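Local structure of phosphotriesterase family protein (Listeria monocytogenes serotype 4b str. H7858, 3PNZ) at residues E166-H178 against E199-L211. The protein probably hydrolyses phosphorylated sugar lactones at a two-zinc centre, as a lactonase of the amidohydrolase fold. Numbering follows the deposited sequence.
Sequences EEKTIRAVARAHH and EILKQENIPLEYL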
loop_
_atom_site.group_PDB
_atom_site.type_symbol
_atom_site.label_atom_id
_atom_site.label_comp_id
_atom_site.label_asym_id
_atom_site.label_seq_id
_atom_site.Cartn_x
_atom_site.Cartn_y
_atom_site.Cartn_z
ATOM N N GLU A 166 -0.781 0.109 18.632
ATOM C CA GLU A 166 -0.731 -0.460 17.290
ATOM C C GLU A 166 -1.664 -1.656 17.217
ATOM O O GLU A 166 -2.419 -1.808 16.258
ATOM C CB GLU A 166 0.695 -0.865 16.904
ATOM C CG GLU A 166 1.567 0.317 16.483
ATOM C CD GLU A 166 3.062 0.007 16.501
ATOM O OE1 GLU A 166 3.454 -1.116 16.873
ATOM O OE2 GLU A 166 3.847 0.902 16.137
ATOM N N GLU A 167 -1.608 -2.507 18.234
ATOM C CA GLU A 167 -2.463 -3.682 18.302
ATOM C C GLU A 167 -3.941 -3.304 18.266
ATOM O O GLU A 167 -4.750 -3.964 17.605
ATOM C CB GLU A 167 -2.171 -4.477 19.576
ATOM C CG GLU A 167 -3.080 -5.669 19.767
ATOM C CD GLU A 167 -2.780 -6.427 21.040
ATOM O OE1 GLU A 167 -1.631 -6.342 21.524
ATOM O OE2 GLU A 167 -3.689 -7.101 21.559
ATOM N N LYS A 168 -4.284 -2.259 19.009
ATOM C CA LYS A 168 -5.636 -1.705 18.990
ATOM C C LYS A 168 -6.071 -1.373 17.561
ATOM O O LYS A 168 -7.191 -1.721 17.152
ATOM C CB LYS A 168 -5.696 -0.454 19.869
ATOM C CG LYS A 168 -7.078 0.194 19.993
ATOM C CD LYS A 168 -6.950 1.521 20.763
ATOM C CE LYS A 168 -8.253 1.932 21.435
ATOM N NZ LYS A 168 -8.055 3.151 22.269
ATOM N N THR A 169 -5.206 -0.705 16.798
ATOM C CA THR A 169 -5.556 -0.385 15.412
ATOM C C THR A 169 -5.669 -1.633 14.531
ATOM O O THR A 169 -6.491 -1.668 13.616
ATOM C CB THR A 169 -4.625 0.661 14.751
ATOM O OG1 THR A 169 -3.301 0.127 14.622
ATOM C CG2 THR A 169 -4.585 1.952 15.568
ATOM N N ILE A 170 -4.858 -2.652 14.794
ATOM C CA ILE A 170 -4.987 -3.888 14.025
ATOM C C ILE A 170 -6.376 -4.481 14.228
ATOM O O ILE A 170 -7.036 -4.879 13.269
ATOM C CB ILE A 170 -3.937 -4.960 14.410
ATOM C CG1 ILE A 170 -2.516 -4.416 14.217
ATOM C CG2 ILE A 170 -4.163 -6.234 13.584
ATOM C CD1 ILE A 170 -1.426 -5.443 14.557
ATOM N N ARG A 171 -6.817 -4.539 15.481
ATOM C CA ARG A 171 -8.128 -5.105 15.781
ATOM C C ARG A 171 -9.247 -4.243 15.185
ATOM O O ARG A 171 -10.218 -4.774 14.661
ATOM C CB ARG A 171 -8.309 -5.321 17.292
ATOM C CG ARG A 171 -7.282 -6.276 17.877
ATOM C CD ARG A 171 -7.592 -6.673 19.322
ATOM N NE ARG A 171 -6.447 -7.349 19.934
ATOM C CZ ARG A 171 -6.184 -8.644 19.803
ATOM N NH1 ARG A 171 -6.984 -9.421 19.085
ATOM N NH2 ARG A 171 -5.119 -9.169 20.397
ATOM N N ALA A 172 -9.089 -2.922 15.230
ATOM C CA ALA A 172 -10.089 -2.013 14.654
ATOM C C ALA A 172 -10.222 -2.257 13.150
ATOM O O ALA A 172 -11.326 -2.295 12.601
ATOM C CB ALA A 172 -9.708 -0.563 14.923
ATOM N N VAL A 173 -9.085 -2.432 12.488
ATOM C CA VAL A 173 -9.066 -2.663 11.046
ATOM C C VAL A 173 -9.605 -4.045 10.675
ATOM O O VAL A 173 -10.349 -4.183 9.700
ATOM C CB VAL A 173 -7.648 -2.457 10.482
ATOM C CG1 VAL A 173 -7.552 -2.968 9.057
ATOM C CG2 VAL A 173 -7.286 -0.982 10.559
ATOM N N ALA A 174 -9.249 -5.063 11.461
ATOM C CA ALA A 174 -9.791 -6.401 11.251
ATOM C C ALA A 174 -11.320 -6.358 11.316
ATOM O O ALA A 174 -12.017 -6.931 10.480
ATOM C CB ALA A 174 -9.232 -7.375 12.278
ATOM N N ARG A 175 -11.832 -5.650 12.309
ATOM C CA ARG A 175 -13.275 -5.560 12.486
ATOM C C ARG A 175 -13.925 -4.733 11.379
ATOM O O ARG A 175 -15.061 -5.007 10.981
ATOM C CB ARG A 175 -13.590 -5.055 13.891
ATOM C CG ARG A 175 -13.114 -6.060 14.942
ATOM C CD ARG A 175 -13.084 -5.486 16.343
ATOM N NE ARG A 175 -12.292 -6.338 17.226
ATOM C CZ ARG A 175 -12.139 -6.123 18.531
ATOM N NH1 ARG A 175 -12.734 -5.085 19.108
ATOM N NH2 ARG A 175 -11.395 -6.952 19.255
ATOM N N ALA A 176 -13.199 -3.749 10.854
ATOM C CA ALA A 176 -13.684 -3.001 9.693
ATOM C C ALA A 176 -13.742 -3.918 8.477
ATOM O O ALA A 176 -14.646 -3.803 7.647
ATOM C CB ALA A 176 -12.812 -1.776 9.418
ATOM N N HIS A 177 -12.785 -4.837 8.360
ATOM C CA HIS A 177 -12.879 -5.820 7.289
ATOM C C HIS A 177 -14.141 -6.670 7.432
ATOM O O HIS A 177 -14.831 -6.946 6.449
ATOM C CB HIS A 177 -11.688 -6.770 7.232
ATOM C CG HIS A 177 -11.992 -7.999 6.436
ATOM N ND1 HIS A 177 -11.920 -8.026 5.060
ATOM C CD2 HIS A 177 -12.458 -9.213 6.814
ATOM C CE1 HIS A 177 -12.298 -9.216 4.627
ATOM N NE2 HIS A 177 -12.634 -9.953 5.671
ATOM N N HIS A 178 -14.428 -7.125 8.644
ATOM C CA HIS A 178 -15.603 -7.979 8.824
ATOM C C HIS A 178 -16.879 -7.271 8.364
ATOM O O HIS A 178 -17.779 -7.903 7.806
ATOM C CB HIS A 178 -15.728 -8.465 10.262
ATOM C CG HIS A 178 -14.766 -9.557 10.605
ATOM N ND1 HIS A 178 -14.718 -10.744 9.907
ATOM C CD2 HIS A 178 -13.821 -9.649 11.570
ATOM C CE1 HIS A 178 -13.784 -11.520 10.425
ATOM N NE2 HIS A 178 -13.229 -10.881 11.438
ATOM N N GLU A 199 -0.757 -13.434 13.874
ATOM C CA GLU A 199 -1.378 -14.019 15.059
ATOM C C GLU A 199 -2.556 -13.181 15.545
ATOM O O GLU A 199 -3.584 -13.721 15.953
ATOM C CB GLU A 199 -0.360 -14.211 16.184
ATOM C CG GLU A 199 0.516 -15.435 15.995
ATOM C CD GLU A 199 -0.300 -16.699 15.753
ATOM O OE1 GLU A 199 -1.280 -16.929 16.498
ATOM O OE2 GLU A 199 0.040 -17.458 14.818
ATOM N N ILE A 200 -2.406 -11.862 15.515
ATOM C CA ILE A 200 -3.497 -10.988 15.936
ATOM C C ILE A 200 -4.682 -11.125 14.988
ATOM O O ILE A 200 -5.837 -11.189 15.417
ATOM C CB ILE A 200 -3.048 -9.531 16.064
ATOM C CG1 ILE A 200 -2.054 -9.407 17.222
ATOM C CG2 ILE A 200 -4.261 -8.614 16.289
ATOM C CD1 ILE A 200 -1.343 -8.078 17.282
ATOM N N LEU A 201 -4.392 -11.185 13.695
ATOM C CA LEU A 201 -5.455 -11.349 12.705
ATOM C C LEU A 201 -6.162 -12.687 12.878
ATOM O O LEU A 201 -7.374 -12.777 12.693
ATOM C CB LEU A 201 -4.897 -11.210 11.291
ATOM C CG LEU A 201 -4.404 -9.796 10.971
ATOM C CD1 LEU A 201 -3.730 -9.759 9.611
ATOM C CD2 LEU A 201 -5.554 -8.798 11.034
ATOM N N LYS A 202 -5.418 -13.727 13.246
ATOM C CA LYS A 202 -6.039 -15.025 13.490
ATOM C C LYS A 202 -6.979 -14.969 14.690
ATOM O O LYS A 202 -8.051 -15.571 14.666
ATOM C CB LYS A 202 -4.981 -16.113 13.671
ATOM C CG LYS A 202 -4.365 -16.545 12.357
ATOM C CD LYS A 202 -3.083 -17.334 12.547
ATOM C CE LYS A 202 -3.278 -18.558 13.403
ATOM N NZ LYS A 202 -1.959 -19.215 13.652
ATOM N N GLN A 203 -6.587 -14.240 15.733
ATOM C CA GLN A 203 -7.475 -14.039 16.878
ATOM C C GLN A 203 -8.753 -13.325 16.458
ATOM O O GLN A 203 -9.815 -13.540 17.046
ATOM C CB GLN A 203 -6.781 -13.224 17.967
ATOM C CG GLN A 203 -5.567 -13.904 18.582
ATOM C CD GLN A 203 -4.776 -12.952 19.448
ATOM O OE1 GLN A 203 -5.232 -11.849 19.750
ATOM N NE2 GLN A 203 -3.576 -13.364 19.844
ATOM N N GLU A 204 -8.639 -12.460 15.454
ATOM C CA GLU A 204 -9.780 -11.698 14.958
ATOM C C GLU A 204 -10.524 -12.420 13.833
ATOM O O GLU A 204 -11.376 -11.829 13.164
ATOM C CB GLU A 204 -9.341 -10.296 14.498
ATOM C CG GLU A 204 -8.785 -9.408 15.635
ATOM C CD GLU A 204 -9.865 -8.956 16.626
ATOM O OE1 GLU A 204 -11.024 -8.759 16.193
ATOM O OE2 GLU A 204 -9.557 -8.795 17.837
ATOM N N ASN A 205 -10.185 -13.688 13.632
ATOM C CA ASN A 205 -10.865 -14.543 12.659
ATOM C C ASN A 205 -10.798 -14.030 11.226
ATOM O O ASN A 205 -11.784 -14.114 10.467
ATOM C CB ASN A 205 -12.311 -14.772 13.096
ATOM C CG ASN A 205 -12.395 -15.444 14.456
ATOM O OD1 ASN A 205 -11.764 -16.484 14.689
ATOM N ND2 ASN A 205 -13.159 -14.847 15.371
ATOM N N ILE A 206 -9.625 -13.524 10.851
ATOM C CA ILE A 206 -9.378 -13.017 9.500
ATOM C C ILE A 206 -8.651 -14.054 8.647
ATOM O O ILE A 206 -7.535 -14.465 8.968
ATOM C CB ILE A 206 -8.503 -11.728 9.542
ATOM C CG1 ILE A 206 -9.200 -10.607 10.324
ATOM C CG2 ILE A 206 -8.132 -11.271 8.128
ATOM C CD1 ILE A 206 -10.379 -9.967 9.608
ATOM N N PRO A 207 -9.284 -14.500 7.550
ATOM C CA PRO A 207 -8.554 -15.361 6.614
ATOM C C PRO A 207 -7.314 -14.644 6.075
ATOM O O PRO A 207 -7.414 -13.521 5.572
ATOM C CB PRO A 207 -9.570 -15.596 5.488
ATOM C CG PRO A 207 -10.920 -15.388 6.152
ATOM C CD PRO A 207 -10.674 -14.257 7.131
ATOM N N LEU A 208 -6.157 -15.290 6.162
ATOM C CA LEU A 208 -4.902 -14.598 5.881
ATOM C C LEU A 208 -4.696 -14.281 4.404
ATOM O O LEU A 208 -3.887 -13.406 4.051
ATOM C CB LEU A 208 -3.717 -15.375 6.473
ATOM C CG LEU A 208 -3.887 -15.504 7.995
ATOM C CD1 LEU A 208 -2.911 -16.492 8.597
ATOM C CD2 LEU A 208 -3.772 -14.130 8.646
ATOM N N GLU A 209 -5.434 -14.964 3.526
ATOM C CA GLU A 209 -5.334 -14.648 2.112
ATOM C C GLU A 209 -6.037 -13.326 1.790
ATOM O O GLU A 209 -5.992 -12.859 0.653
ATOM C CB GLU A 209 -5.882 -15.790 1.240
ATOM C CG GLU A 209 -7.382 -15.997 1.352
ATOM C CD GLU A 209 -7.790 -16.998 2.426
ATOM O OE1 GLU A 209 -8.895 -17.572 2.306
ATOM O OE2 GLU A 209 -7.034 -17.222 3.398
ATOM N N TYR A 210 -6.675 -12.720 2.789
ATOM C CA TYR A 210 -7.283 -11.397 2.624
ATOM C C TYR A 210 -6.304 -10.269 2.926
ATOM O O TYR A 210 -6.667 -9.091 2.878
ATOM C CB TYR A 210 -8.485 -11.230 3.562
ATOM C CG TYR A 210 -9.668 -12.143 3.294
ATOM C CD1 TYR A 210 -9.705 -12.988 2.189
ATOM C CD2 TYR A 210 -10.750 -12.152 4.162
ATOM C CE1 TYR A 210 -10.809 -13.828 1.968
ATOM C CE2 TYR A 210 -11.856 -12.980 3.948
ATOM C CZ TYR A 210 -11.871 -13.814 2.850
ATOM O OH TYR A 210 -12.967 -14.636 2.636
ATOM N N LEU A 211 -5.076 -10.638 3.270
ATOM C CA LEU A 211 -4.064 -9.669 3.690
ATOM C C LEU A 211 -2.931 -9.579 2.670
ATOM O O LEU A 211 -2.478 -10.602 2.163
ATOM C CB LEU A 211 -3.476 -10.116 5.033
ATOM C CG LEU A 211 -2.246 -9.351 5.552
ATOM C CD1 LEU A 211 -2.627 -7.941 5.992
ATOM C CD2 LEU A 211 -1.622 -10.124 6.716
#
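Arg-171 and Glu-204 join neighbouring outer helices of the TIM barrel: helix 164-180 leads into strand 184-186, helix 194-203 follows that strand, and their local axes cross at -46°. Glu-204 lies just past the helix end, where Asn-205, with positive phi, is the C-prime residue of a Schellman motif. Traced outward, Glu-204 CB rests on Ala-174 CB at 3.7 Å, and CG packs against the same methyl and Arg-171 NH1. A bend at chi2 (-70°) then turns the carboxylate toward both arginines. OE1 takes Arg-175 NE from above the carboxylate plane in a nearly straight bond. Glu-204 OE2 receives Arg-175 NH2 on its syn side and, on its anti lone pair, Arg-171 NH1 at 2.9 Å. Three N-H groups thus fix the carboxylate, a setting likely to favour its ionised form.

The Arg-171 guanidinium is also held by several bonds. NH1 and NH2 converge end-on on Gln-203 OE1, with amide and guanidinium planes only 14° apart, while NE and NH2 share Glu-167 OE2. Ile-200 CG2 lies over the centre of one guanidinium face, 3.9 Å above the plane, and the same Ile-200 methyl touches Ile-170 CG2. The latter methyl also meets Leu-201 CD2, adding an apolar layer beside the salt-bridge network.

Farther along, Ile-206 CG1 packs on Ala-174 CB, and its CD1 makes a CH-pi contact over a face of the His-178 ring, 3.9 Å from the centroid. His-177 hydrogen-bonds through ND1 to Ala-182 O, and its NE2 side approaches Tyr-210 CD2 obliquely. The Schellman turn itself is tied to the facing helix by His-178: NE2 donates in its ring plane to Glu-204 O, 2.7 Å away and nearly along the C=O axis.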